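Local coordinates for uncharacterized protein (Legionella pneumophila subsp. pneumophila str. Philadelphia 1, PDB 2PMA) that is of unknown function but has a retropepsin-like aspartic endopeptidase domain and may therefore cleave peptide bonds, at residues L13-L18 with Y60-G64; L20-L24 with Y119-L123; S30-V36 with V109-K115; E65-K71 with I89-L95. All blocks are in the same frame, centred on the assembly; numbering follows the deposited sequence.

In the fold
All four contacts reach one mixed, curled beta sheet of the single chain, consistent with a retropepsin-like fold; contact 1 does so through the turn 13-18. Contact 4 is nested within the loop closed by contact 3, and that within the loop of contact 2; contact 1 closes before contact 4 opens, but its segments alternate with those of contacts 2 and 3. The centres of contacts 2 and 3 lie about 10 Å apart, as do those of contacts 3 and 4, and backbone bonds join each pair: L122 N to S32 O, and V109 N to V94 O. Contacts 1 and 4 share strand 58-71, their centres about 17 Å apart. Distant chain segments are thus tied together.

Contact 1: L13-L18 with Y60-G64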
loop_
_atom_site.group_PDB
_atom_site.type_symbol
_atom_site.label_atom_id
_atom_site.label_comp_id
_atom_site.label_asym_id
_atom_site.label_seq_id
_atom_site.Cartn_x
_atom_site.Cartn_y
_atom_site.Cartn_z
ATOM N N LEU A 13 1.047 7.565 2.878
ATOM C CA LEU A 13 -0.392 7.365 2.710
ATOM C C LEU A 13 -0.990 8.728 3.017
ATOM O O LEU A 13 -1.247 9.058 4.174
ATOM C CB LEU A 13 -0.932 6.286 3.673
ATOM C CG LEU A 13 -0.589 4.828 3.325
ATOM C CD1 LEU A 13 0.906 4.619 3.150
ATOM C CD2 LEU A 13 -1.122 3.818 4.336
ATOM N N ILE A 14 -1.188 9.524 1.967
ATOM C CA ILE A 14 -1.402 10.962 2.129
ATOM C C ILE A 14 -2.656 11.341 2.933
ATOM O O ILE A 14 -2.716 12.432 3.469
ATOM C CB ILE A 14 -1.381 11.699 0.805
ATOM C CG1 ILE A 14 -2.489 11.203 -0.117
ATOM C CG2 ILE A 14 0.021 11.551 0.147
ATOM C CD1 ILE A 14 -2.680 12.115 -1.324
ATOM N N ASP A 15 -3.627 10.438 3.032
ATOM C CA ASP A 15 -4.883 10.790 3.714
ATOM C C ASP A 15 -4.634 11.074 5.187
ATOM O O ASP A 15 -5.380 11.848 5.806
ATOM C CB ASP A 15 -5.870 9.657 3.626
ATOM C CG ASP A 15 -6.485 9.539 2.278
ATOM O OD1 ASP A 15 -6.092 10.321 1.365
ATOM O OD2 ASP A 15 -7.343 8.640 2.144
ATOM N N GLN A 16 -3.613 10.427 5.735
ATOM C CA GLN A 16 -3.233 10.612 7.152
ATOM C C GLN A 16 -1.800 11.126 7.297
ATOM O O GLN A 16 -1.256 11.134 8.413
ATOM C CB GLN A 16 -3.434 9.284 7.930
ATOM C CG GLN A 16 -4.921 8.908 8.102
ATOM C CD GLN A 16 -5.605 9.785 9.216
ATOM O OE1 GLN A 16 -5.211 10.917 9.469
ATOM N NE2 GLN A 16 -6.572 9.243 9.869
ATOM N N ASN A 17 -1.203 11.599 6.191
ATOM C CA ASN A 17 0.212 12.019 6.171
ATOM C C ASN A 17 1.079 11.003 6.882
ATOM O O ASN A 17 1.890 11.369 7.718
ATOM C CB ASN A 17 0.377 13.394 6.836
ATOM C CG ASN A 17 -0.368 14.488 6.078
ATOM O OD1 ASN A 17 0.140 15.013 5.112
ATOM N ND2 ASN A 17 -1.563 14.828 6.532
ATOM N N LEU A 18 0.887 9.736 6.552
ATOM C CA LEU A 18 1.526 8.640 7.272
ATOM C C LEU A 18 2.618 8.101 6.359
ATOM O O LEU A 18 2.298 7.518 5.328
ATOM C CB LEU A 18 0.509 7.521 7.540
ATOM C CG LEU A 18 1.112 6.234 8.155
ATOM C CD1 LEU A 18 1.830 6.538 9.491
ATOM C CD2 LEU A 18 -0.012 5.225 8.354
ATOM N N TYR A 60 -3.609 4.704 12.775
ATOM C CA TYR A 60 -4.103 5.681 11.769
ATOM C C TYR A 60 -5.302 5.055 11.067
ATOM O O TYR A 60 -5.162 3.975 10.501
ATOM C CB TYR A 60 -3.020 6.024 10.690
ATOM C CG TYR A 60 -1.788 6.720 11.371
ATOM C CD1 TYR A 60 -1.636 8.114 11.322
ATOM C CD2 TYR A 60 -0.871 5.987 12.125
ATOM C CE1 TYR A 60 -0.540 8.756 12.036
ATOM C CE2 TYR A 60 0.226 6.595 12.790
ATOM C CZ TYR A 60 0.371 7.993 12.728
ATOM O OH TYR A 60 1.397 8.628 13.380
ATOM N N SER A 61 -6.409 5.794 11.033
ATOM C CA SER A 61 -7.649 5.284 10.450
ATOM C C SER A 61 -7.796 5.803 9.010
ATOM O O SER A 61 -7.527 7.017 8.726
ATOM C CB SER A 61 -8.830 5.702 11.339
ATOM O OG SER A 61 -10.031 5.110 10.845
ATOM N N PHE A 62 -8.188 4.897 8.102
ATOM C CA PHE A 62 -8.419 5.264 6.714
ATOM C C PHE A 62 -9.784 4.764 6.257
ATOM O O PHE A 62 -10.337 3.827 6.844
ATOM C CB PHE A 62 -7.372 4.568 5.838
ATOM C CG PHE A 62 -5.975 5.059 6.047
ATOM C CD1 PHE A 62 -5.460 6.040 5.197
ATOM C CD2 PHE A 62 -5.188 4.563 7.085
ATOM C CE1 PHE A 62 -4.161 6.548 5.370
ATOM C CE2 PHE A 62 -3.878 5.032 7.258
ATOM C CZ PHE A 62 -3.360 6.038 6.387
ATOM N N GLU A 63 -10.290 5.350 5.168
ATOM C CA GLU A 63 -11.395 4.712 4.423
ATOM C C GLU A 63 -10.931 4.590 2.968
ATOM O O GLU A 63 -10.229 5.487 2.429
ATOM C CB GLU A 63 -12.684 5.522 4.519
ATOM C CG GLU A 63 -13.168 5.688 5.985
ATOM C CD GLU A 63 -14.551 6.339 6.094
ATOM O OE1 GLU A 63 -15.001 6.891 5.079
ATOM O OE2 GLU A 63 -15.160 6.282 7.203
ATOM N N GLY A 64 -11.283 3.492 2.331
ATOM C CA GLY A 64 -10.898 3.299 0.930
ATOM C C GLY A 64 -12.015 2.589 0.189
ATOM O O GLY A 64 -12.706 1.766 0.770
HETATM O O HOH W 1 -8.710 7.814 4.332
#
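Q16 and F62 meet because chi1 of Q16 (-69°), with CG anti to its own carbonyl carbon, carries CG over the F62 ring, and the bend at chi2 (-76°) then turns the amide to S61 O. Q16 sits in the turn of the beta hairpin formed by strands 8-13 and 18-24, and the turn closes on strand 58-71. Q16 CG stands 3.9 Å from the centroid of the F62 ring, a CH-pi contact displaced toward the rim, and the amide plane is nearly perpendicular to the ring. From there Q16 NE2 gives a hydrogen bond of 2.7 Å to S61 O, in the carbonyl plane on a lone pair. A glutamine suits the place: its methylenes cover an aromatic ring while its amide serves a strand carbonyl.

N17 and L18 both face L13, a G1 beta bulge; N17 takes the left-handed backbone conformation that asparagine tolerates better than most residues. The carbonyl L13 O accepts from Q16 N and L18 N, which come from opposite faces of its plane. Within the bulge, L18 divides its branches between the two aromatics: CD2 reaches the edge of F62 at 4.0 Å from CZ, and CD1 lies over the centre of Y60, 3.7 Å from the ring centroid. The Y60 hydroxyl bonds to T57.

D15 works through both carboxylate oxygens. OD1 accepts from N97, whereas OD2 takes a 2.7 Å bond from a water that itself accepts from E63 N at 3.0 Å.

Contact 2: L20-L24 with Y119-L123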
loop_
_atom_site.group_PDB
_atom_site.type_symbol
_atom_site.label_atom_id
_atom_site.label_comp_id
_atom_site.label_asym_id
_atom_site.label_seq_id
_atom_site.Cartn_x
_atom_site.Cartn_y
_atom_site.Cartn_z
ATOM N N LEU A 20 5.561 5.480 5.622
ATOM C CA LEU A 20 5.930 4.105 5.999
ATOM C C LEU A 20 7.088 3.639 5.120
ATOM O O LEU A 20 7.254 4.133 3.983
ATOM C CB LEU A 20 4.759 3.155 5.742
ATOM C CG LEU A 20 3.447 3.422 6.484
ATOM C CD1 LEU A 20 2.418 2.386 6.090
ATOM C CD2 LEU A 20 3.704 3.381 7.995
ATOM N N SER A 21 7.898 2.728 5.642
ATOM C CA SER A 21 8.862 2.010 4.770
ATOM C C SER A 21 8.097 1.023 3.906
ATOM O O SER A 21 7.252 0.266 4.413
ATOM C CB SER A 21 9.890 1.260 5.624
ATOM O OG SER A 21 10.805 2.189 6.113
ATOM N N ALA A 22 8.342 1.047 2.600
ATOM C CA ALA A 22 7.627 0.189 1.675
ATOM C C ALA A 22 8.682 -0.650 0.954
ATOM O O ALA A 22 9.735 -0.127 0.585
ATOM C CB ALA A 22 6.844 1.035 0.656
ATOM N N LYS A 23 8.428 -1.938 0.791
ATOM C CA LYS A 23 9.296 -2.759 -0.029
ATOM C C LYS A 23 8.738 -2.802 -1.436
ATOM O O LYS A 23 7.543 -3.007 -1.639
ATOM C CB LYS A 23 9.428 -4.180 0.542
ATOM C CG LYS A 23 10.408 -5.053 -0.243
ATOM C CD LYS A 23 10.874 -6.244 0.552
ATOM C CE LYS A 23 9.754 -7.269 0.652
ATOM N NZ LYS A 23 10.332 -8.577 1.170
ATOM N N LEU A 24 9.603 -2.578 -2.425
ATOM C CA LEU A 24 9.188 -2.648 -3.833
ATOM C C LEU A 24 9.602 -4.034 -4.330
ATOM O O LEU A 24 10.799 -4.362 -4.386
ATOM C CB LEU A 24 9.857 -1.533 -4.643
ATOM C CG LEU A 24 9.214 -0.141 -4.548
ATOM C CD1 LEU A 24 9.288 0.411 -3.131
ATOM C CD2 LEU A 24 9.921 0.835 -5.528
ATOM N N TYR A 119 8.412 -4.763 6.718
ATOM C CA TYR A 119 7.875 -3.569 6.033
ATOM C C TYR A 119 6.347 -3.621 5.989
ATOM O O TYR A 119 5.767 -4.591 5.488
ATOM C CB TYR A 119 8.408 -3.506 4.595
ATOM C CG TYR A 119 9.907 -3.569 4.565
ATOM C CD1 TYR A 119 10.569 -4.740 4.213
ATOM C CD2 TYR A 119 10.664 -2.480 4.978
ATOM C CE1 TYR A 119 11.968 -4.796 4.205
ATOM C CE2 TYR A 119 12.050 -2.529 4.994
ATOM C CZ TYR A 119 12.690 -3.685 4.598
ATOM O OH TYR A 119 14.062 -3.720 4.633
ATOM N N PRO A 120 5.695 -2.598 6.554
ATOM C CA PRO A 120 4.235 -2.586 6.659
ATOM C C PRO A 120 3.512 -2.469 5.312
ATOM O O PRO A 120 2.323 -2.803 5.243
ATOM C CB PRO A 120 3.952 -1.345 7.555
ATOM C CG PRO A 120 5.110 -0.492 7.362
ATOM C CD PRO A 120 6.307 -1.390 7.149
ATOM N N LEU A 121 4.202 -1.990 4.271
ATOM C CA LEU A 121 3.583 -1.759 2.958
ATOM C C LEU A 121 4.458 -2.471 1.925
ATOM O O LEU A 121 5.684 -2.342 1.960
ATOM C CB LEU A 121 3.542 -0.249 2.643
ATOM C CG LEU A 121 2.981 0.179 1.271
ATOM C CD1 LEU A 121 1.566 -0.359 1.015
ATOM C CD2 LEU A 121 3.021 1.732 1.103
ATOM N N LEU A 122 3.840 -3.238 1.038
ATOM C CA LEU A 122 4.591 -3.877 -0.045
ATOM C C LEU A 122 3.966 -3.355 -1.338
ATOM O O LEU A 122 2.740 -3.414 -1.503
ATOM C CB LEU A 122 4.445 -5.379 0.084
ATOM C CG LEU A 122 5.213 -6.313 -0.844
ATOM C CD1 LEU A 122 5.297 -7.682 -0.169
ATOM C CD2 LEU A 122 4.526 -6.410 -2.223
ATOM N N LEU A 123 4.790 -2.843 -2.250
ATOM C CA LEU A 123 4.318 -2.374 -3.544
ATOM C C LEU A 123 4.775 -3.394 -4.569
ATOM O O LEU A 123 5.962 -3.640 -4.697
ATOM C CB LEU A 123 4.934 -0.992 -3.833
ATOM C CG LEU A 123 4.567 0.093 -2.813
ATOM C CD1 LEU A 123 5.297 1.381 -3.241
ATOM C CD2 LEU A 123 3.001 0.299 -2.769
#
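The shortest polar bond between the strands runs from L123 N to K23 O, 2.8 Å long and nearly straight at 169°. One step back K23 N donates to L121 O at 3.0 Å, so K23 uses both its N-H and its carbonyl on the neighbouring strand, the pattern of parallel pairing. A22, L24, L121 and L123 face one side of the sheet, where the small A22 CB leaves room for L121 CD2 at 3.9 Å and L24 CD1 packs beside L123 CD1.

K23 and L122 point to the other side. With K23 CG anti to the backbone N (chi1 -176°), the K23 and Y119 side chains cross at about a right angle, K23 CB 3.9 Å from Y119 CD1. S21 CB comes to the edge of that ring, and S21 OG bonds to K10. At the loop end P120 CD lies 3.3 Å from S21 O. Proline has no N-H to give.

The strand pair ends beside D25, which L122 touches: the first residue of an Asp-Thr-Gly sequence and probably the family's signature aspartate, as in retropepsins. Its backbone is held by the two bonds of K23, while the buried S21 O stays without a hydrogen-bond partner.

Contact 3: S30-V36 with V109-K115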
loop_
_atom_site.group_PDB
_atom_site.type_symbol
_atom_site.label_atom_id
_atom_site.label_comp_id
_atom_site.label_asym_id
_atom_site.label_seq_id
_atom_site.Cartn_x
_atom_site.Cartn_y
_atom_site.Cartn_z
ATOM N N SER A 30 0.483 -7.855 -6.716
ATOM C CA SER A 30 -0.355 -7.002 -5.868
ATOM C C SER A 30 0.434 -6.224 -4.844
ATOM O O SER A 30 1.517 -6.653 -4.437
ATOM C CB SER A 30 -1.358 -7.879 -5.072
ATOM O OG SER A 30 -2.138 -8.610 -5.969
ATOM N N ALA A 31 -0.140 -5.117 -4.384
ATOM C CA ALA A 31 0.421 -4.369 -3.225
ATOM C C ALA A 31 -0.353 -4.817 -1.976
ATOM O O ALA A 31 -1.501 -5.274 -2.102
ATOM C CB ALA A 31 0.274 -2.862 -3.446
ATOM N N SER A 32 0.266 -4.731 -0.799
ATOM C CA SER A 32 -0.388 -5.194 0.426
ATOM C C SER A 32 0.017 -4.285 1.569
ATOM O O SER A 32 1.129 -3.727 1.585
ATOM C CB SER A 32 -0.037 -6.645 0.755
ATOM O OG SER A 32 1.355 -6.825 0.843
ATOM N N LEU A 33 -0.902 -4.125 2.505
ATOM C CA LEU A 33 -0.712 -3.248 3.640
ATOM C C LEU A 33 -1.315 -3.915 4.868
ATOM O O LEU A 33 -2.494 -4.346 4.833
ATOM C CB LEU A 33 -1.494 -1.940 3.376
ATOM C CG LEU A 33 -1.580 -0.901 4.515
ATOM C CD1 LEU A 33 -0.176 -0.294 4.907
ATOM C CD2 LEU A 33 -2.518 0.259 4.118
ATOM N N HIS A 34 -0.552 -4.017 5.950
ATOM C CA HIS A 34 -1.151 -4.596 7.166
ATOM C C HIS A 34 -2.159 -3.625 7.776
ATOM O O HIS A 34 -1.857 -2.445 8.030
ATOM C CB HIS A 34 -0.103 -5.018 8.182
ATOM C CG HIS A 34 -0.705 -5.566 9.445
ATOM N ND1 HIS A 34 -0.365 -5.095 10.693
ATOM C CD2 HIS A 34 -1.679 -6.489 9.642
ATOM C CE1 HIS A 34 -1.064 -5.745 11.612
ATOM N NE2 HIS A 34 -1.884 -6.578 11.003
ATOM N N ALA A 35 -3.373 -4.107 8.000
ATOM C CA ALA A 35 -4.407 -3.250 8.508
ATOM C C ALA A 35 -5.252 -4.129 9.413
ATOM O O ALA A 35 -5.369 -5.347 9.208
ATOM C CB ALA A 35 -5.279 -2.668 7.368
ATOM N N VAL A 36 -5.791 -3.510 10.428
ATOM C CA VAL A 36 -6.693 -4.212 11.408
ATOM C C VAL A 36 -8.050 -3.502 11.573
ATOM O O VAL A 36 -8.211 -2.365 11.106
ATOM C CB VAL A 36 -5.986 -4.352 12.778
ATOM C CG1 VAL A 36 -4.650 -5.130 12.611
ATOM C CG2 VAL A 36 -5.668 -2.975 13.374
ATOM N N VAL A 109 -4.634 -1.966 -3.127
ATOM C CA VAL A 109 -3.846 -2.625 -2.097
ATOM C C VAL A 109 -4.699 -3.637 -1.352
ATOM O O VAL A 109 -5.848 -3.349 -0.976
ATOM C CB VAL A 109 -3.235 -1.645 -1.080
ATOM C CG1 VAL A 109 -2.182 -0.711 -1.766
ATOM C CG2 VAL A 109 -4.319 -0.838 -0.374
ATOM N N ASN A 110 -4.106 -4.809 -1.124
ATOM C CA ASN A 110 -4.701 -5.853 -0.277
ATOM C C ASN A 110 -4.532 -5.461 1.189
ATOM O O ASN A 110 -3.475 -4.937 1.589
ATOM C CB ASN A 110 -4.012 -7.211 -0.529
ATOM C CG ASN A 110 -4.143 -7.709 -1.992
ATOM O OD1 ASN A 110 -4.868 -7.143 -2.798
ATOM N ND2 ASN A 110 -3.438 -8.808 -2.316
ATOM N N LEU A 111 -5.556 -5.708 2.008
ATOM C CA LEU A 111 -5.416 -5.440 3.430
ATOM C C LEU A 111 -5.124 -6.740 4.116
ATOM O O LEU A 111 -5.974 -7.638 4.094
ATOM C CB LEU A 111 -6.716 -4.828 3.970
ATOM C CG LEU A 111 -7.119 -3.487 3.381
ATOM C CD1 LEU A 111 -8.369 -2.911 4.085
ATOM C CD2 LEU A 111 -5.960 -2.462 3.448
ATOM N N THR A 112 -3.937 -6.875 4.702
ATOM C CA THR A 112 -3.499 -8.214 5.126
ATOM C C THR A 112 -3.420 -8.300 6.616
ATOM O O THR A 112 -3.195 -7.294 7.280
ATOM C CB THR A 112 -2.096 -8.562 4.556
ATOM O OG1 THR A 112 -1.208 -7.480 4.852
ATOM C CG2 THR A 112 -2.176 -8.749 3.044
ATOM N N ASN A 113 -3.535 -9.538 7.111
ATOM C CA ASN A 113 -3.723 -9.805 8.532
ATOM C C ASN A 113 -2.406 -10.059 9.266
ATOM O O ASN A 113 -2.382 -9.998 10.486
ATOM C CB ASN A 113 -4.599 -11.075 8.719
ATOM C CG ASN A 113 -6.010 -10.898 8.178
ATOM O OD1 ASN A 113 -6.672 -11.867 7.708
ATOM N ND2 ASN A 113 -6.473 -9.690 8.231
ATOM N N ARG A 114 -1.337 -10.373 8.534
ATOM C CA ARG A 114 -0.096 -10.762 9.191
ATOM C C ARG A 114 0.619 -9.556 9.807
ATOM O O ARG A 114 0.869 -8.555 9.124
ATOM C CB ARG A 114 0.819 -11.536 8.248
ATOM C CG ARG A 114 1.951 -12.258 8.967
ATOM C CD ARG A 114 1.506 -13.588 9.587
ATOM N NE ARG A 114 2.092 -13.803 10.913
ATOM C CZ ARG A 114 1.555 -13.379 12.059
ATOM N NH1 ARG A 114 2.167 -13.633 13.207
ATOM N NH2 ARG A 114 0.406 -12.703 12.069
ATOM N N LYS A 115 0.923 -9.689 11.101
ATOM C CA LYS A 115 1.649 -8.690 11.892
ATOM C C LYS A 115 3.141 -9.050 12.039
ATOM O O LYS A 115 3.888 -8.326 12.707
ATOM C CB LYS A 115 0.994 -8.502 13.273
ATOM C CG LYS A 115 1.554 -7.296 14.075
ATOM C CD LYS A 115 0.659 -6.851 15.253
ATOM C CE LYS A 115 -0.165 -5.581 14.906
ATOM N NZ LYS A 115 -1.521 -5.896 14.365
HETATM O O HOH W 2 -4.718 -6.676 -5.372
HETATM O O HOH W 3 -6.377 -7.806 10.066
#
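A31 O and N110 N make the first of the backbone bonds, 2.8 Å long, and the exchange then alternates regularly: L33 N gives to N110 O at 2.8 Å and T112 N to L33 O at 2.9 Å. The last, A35 N to T112 O, stretches to 3.3 Å. The other edge is satisfied too, S32 and H34 bonding to L122 and P120. Residues 31-34 therefore run between two partners in the core sheet, parallel to 103-112 and antiparallel to 121-123, an arrangement consistent with a retropepsin-like fold. L111 O turns the other way, accepting from R91 NE.

On one face A31, L33, V109 and L111 are apolar, as a buried layer requires, and L111 CD2 also meets A35 CB at 4.0 Å. H34 lies on the opposite face. The trans chi1 of H34 (178°) carries its ring past the end of strand 103-112. There T112 O approaches the ring edge, 2.9 Å from H34 CD2, and R114 O lies above one face, 3.3 Å from H34 CD2. A carbon-bound hydrogen of imidazole is polarised enough to tolerate such a carbonyl. A35 O accepts a 2.8 Å bond from a water, which takes a weak one from N113 ND2.

Contact 4: E65-K71 with I89-L95; sequences EYVGKVK and IKRPVVL. With FMT (formic acid), chain F.
Strands 65-71 and 90-95 run antiparallel, with an angle of 147° between their directions, and a classic beta bulge puts V67 and G68 together opposite V93. Both bulge residues are bonded there: V67 N donates to V93 O at 2.9 Å, and G68 O receives V93 N at 2.8 Å. G68 has backbone angles at which a side chain would collide with the preceding carbonyl, so glycine fits the place. Beyond the bulge V70 and R91 exchange two bonds as a hydrogen-bonded pair, and before it L95 N reaches E65 O.

V93 carries one face. Its chi1 of -178° aims CG1 at V67 and CG2 at V70: CG1 meets V67 CG2 at 3.7 Å, while CG2 meets V70 CG1 at 3.8 Å. V67 turns its other methyl, CG1, to L95 CG. Branched valines fill this row well, since two short arms serve two neighbours. R91, also on the V93 face, has P92 CD above one face of its guanidinium. On the opposite face Y66 crosses P92 obliquely, with CE2 3.4 Å from P92 CB, and V93 O lies at the edge of the tyrosine ring. K71 and K90 touch through their aliphatic CG atoms at 3.7 Å.

At the far end E65 N donates to formic acid O2 at 3.0 Å, nearly straight. E65 OE1 lies 3.1 Å from formic acid O1, close enough to suggest a shared proton. The molecule probably comes from the crystallisation liquor, so the site implies a backbone N-H able to donate to an oxygen of a small acid rather than a natural ligand site.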
loop_
_atom_site.group_PDB
_atom_site.type_symbol
_atom_site.label_atom_id
_atom_site.label_comp_id
_atom_site.label_asym_id
_atom_site.label_seq_id
_atom_site.Cartn_x
_atom_site.Cartn_y
_atom_site.Cartn_z
ATOM N N GLU A 65 -12.168 2.912 -1.095
ATOM C CA GLU A 65 -13.155 2.254 -1.935
ATOM C C GLU A 65 -12.867 0.762 -1.948
ATOM O O GLU A 65 -11.732 0.370 -2.146
ATOM C CB GLU A 65 -13.051 2.803 -3.359
ATOM C CG GLU A 65 -13.541 4.228 -3.467
ATOM C CD GLU A 65 -13.184 4.803 -4.824
ATOM O OE1 GLU A 65 -12.286 5.655 -4.876
ATOM O OE2 GLU A 65 -13.770 4.323 -5.813
ATOM N N TYR A 66 -13.904 -0.067 -1.786
ATOM C CA TYR A 66 -13.754 -1.517 -1.676
ATOM C C TYR A 66 -13.954 -2.052 -3.085
ATOM O O TYR A 66 -15.091 -2.003 -3.635
ATOM C CB TYR A 66 -14.835 -2.057 -0.728
ATOM C CG TYR A 66 -14.753 -3.530 -0.308
ATOM C CD1 TYR A 66 -15.754 -4.076 0.527
ATOM C CD2 TYR A 66 -13.714 -4.370 -0.718
ATOM C CE1 TYR A 66 -15.696 -5.436 0.957
ATOM C CE2 TYR A 66 -13.667 -5.749 -0.327
ATOM C CZ TYR A 66 -14.654 -6.251 0.511
ATOM O OH TYR A 66 -14.599 -7.578 0.923
ATOM N N VAL A 67 -12.870 -2.531 -3.689
ATOM C CA VAL A 67 -12.923 -2.839 -5.119
ATOM C C VAL A 67 -12.854 -4.316 -5.471
ATOM O O VAL A 67 -12.991 -4.685 -6.654
ATOM C CB VAL A 67 -11.926 -1.995 -5.953
ATOM C CG1 VAL A 67 -12.239 -0.493 -5.806
ATOM C CG2 VAL A 67 -10.465 -2.272 -5.548
ATOM N N GLY A 68 -12.676 -5.178 -4.482
ATOM C CA GLY A 68 -12.692 -6.627 -4.788
ATOM C C GLY A 68 -12.058 -7.427 -3.674
ATOM O O GLY A 68 -11.715 -6.891 -2.646
ATOM N N LYS A 69 -11.927 -8.730 -3.896
ATOM C CA LYS A 69 -11.232 -9.603 -2.959
ATOM C C LYS A 69 -10.261 -10.398 -3.790
ATOM O O LYS A 69 -10.512 -10.666 -4.986
ATOM C CB LYS A 69 -12.200 -10.560 -2.302
ATOM C CG LYS A 69 -12.964 -10.030 -1.154
ATOM C CD LYS A 69 -13.900 -11.119 -0.666
ATOM C CE LYS A 69 -14.774 -10.664 0.472
ATOM N NZ LYS A 69 -15.771 -11.754 0.807
ATOM N N VAL A 70 -9.150 -10.785 -3.203
ATOM C CA VAL A 70 -8.204 -11.631 -3.925
ATOM C C VAL A 70 -7.750 -12.744 -3.022
ATOM O O VAL A 70 -7.675 -12.576 -1.810
ATOM C CB VAL A 70 -6.960 -10.869 -4.426
ATOM C CG1 VAL A 70 -7.332 -9.926 -5.555
ATOM C CG2 VAL A 70 -6.275 -10.128 -3.293
ATOM N N LYS A 71 -7.445 -13.884 -3.631
ATOM C CA LYS A 71 -6.823 -14.967 -2.898
ATOM C C LYS A 71 -5.337 -14.704 -2.711
ATOM O O LYS A 71 -4.633 -14.329 -3.662
ATOM C CB LYS A 71 -7.055 -16.291 -3.626
ATOM C CG LYS A 71 -8.517 -16.672 -3.718
ATOM C CD LYS A 71 -8.793 -17.648 -4.880
ATOM C CE LYS A 71 -8.185 -19.031 -4.642
ATOM N NZ LYS A 71 -8.401 -19.962 -5.824
ATOM N N ILE A 89 -6.360 -17.786 1.406
ATOM C CA ILE A 89 -7.140 -16.864 2.219
ATOM C C ILE A 89 -7.567 -15.733 1.272
ATOM O O ILE A 89 -6.722 -15.245 0.529
ATOM C CB ILE A 89 -6.177 -16.376 3.356
ATOM C CG1 ILE A 89 -6.042 -17.456 4.455
ATOM C CG2 ILE A 89 -6.575 -15.075 3.991
ATOM C CD1 ILE A 89 -7.371 -17.795 5.180
ATOM N N LYS A 90 -8.841 -15.336 1.274
ATOM C CA LYS A 90 -9.249 -14.150 0.485
ATOM C C LYS A 90 -9.132 -12.929 1.354
ATOM O O LYS A 90 -9.599 -12.967 2.491
ATOM C CB LYS A 90 -10.702 -14.287 0.015
ATOM C CG LYS A 90 -10.843 -15.313 -1.118
ATOM C CD LYS A 90 -12.287 -15.387 -1.624
ATOM C CE LYS A 90 -12.246 -15.381 -3.169
ATOM N NZ LYS A 90 -13.588 -15.461 -3.868
ATOM N N ARG A 91 -8.528 -11.860 0.812
ATOM C CA ARG A 91 -8.442 -10.580 1.508
ATOM C C ARG A 91 -9.052 -9.481 0.636
ATOM O O ARG A 91 -9.132 -9.635 -0.627
ATOM C CB ARG A 91 -6.990 -10.238 1.830
ATOM C CG ARG A 91 -6.319 -11.256 2.865
ATOM C CD ARG A 91 -7.059 -11.388 4.213
ATOM N NE ARG A 91 -7.302 -10.062 4.794
ATOM C CZ ARG A 91 -8.402 -9.736 5.462
ATOM N NH1 ARG A 91 -8.547 -8.495 5.899
ATOM N NH2 ARG A 91 -9.371 -10.649 5.670
ATOM N N PRO A 92 -9.516 -8.398 1.289
ATOM C CA PRO A 92 -10.171 -7.354 0.540
ATOM C C PRO A 92 -9.130 -6.441 -0.115
ATOM O O PRO A 92 -8.016 -6.231 0.421
ATOM C CB PRO A 92 -11.011 -6.639 1.623
ATOM C CG PRO A 92 -10.157 -6.752 2.908
ATOM C CD PRO A 92 -9.457 -8.113 2.740
ATOM N N VAL A 93 -9.538 -5.855 -1.236
ATOM C CA VAL A 93 -8.706 -4.911 -1.951
ATOM C C VAL A 93 -9.366 -3.545 -1.911
ATOM O O VAL A 93 -10.556 -3.413 -2.238
ATOM C CB VAL A 93 -8.627 -5.293 -3.421
ATOM C CG1 VAL A 93 -7.698 -4.303 -4.161
ATOM C CG2 VAL A 93 -8.172 -6.762 -3.602
ATOM N N VAL A 94 -8.599 -2.523 -1.543
ATOM C CA VAL A 94 -9.127 -1.136 -1.477
ATOM C C VAL A 94 -8.237 -0.222 -2.300
ATOM O O VAL A 94 -7.092 -0.575 -2.601
ATOM C CB VAL A 94 -9.176 -0.569 -0.015
ATOM C CG1 VAL A 94 -10.157 -1.413 0.806
ATOM C CG2 VAL A 94 -7.760 -0.524 0.644
ATOM N N LEU A 95 -8.739 0.972 -2.617
ATOM C CA LEU A 95 -7.932 1.962 -3.305
ATOM C C LEU A 95 -7.311 2.866 -2.239
ATOM O O LEU A 95 -8.018 3.313 -1.296
ATOM C CB LEU A 95 -8.831 2.815 -4.200
ATOM C CG LEU A 95 -9.458 2.069 -5.381
ATOM C CD1 LEU A 95 -10.208 3.073 -6.261
ATOM C CD2 LEU A 95 -8.379 1.332 -6.163
HETATM C C FMT F . -10.037 6.364 -2.150
HETATM O O1 FMT F . -10.019 6.988 -3.268
HETATM O O2 FMT F . -10.521 5.219 -1.953
#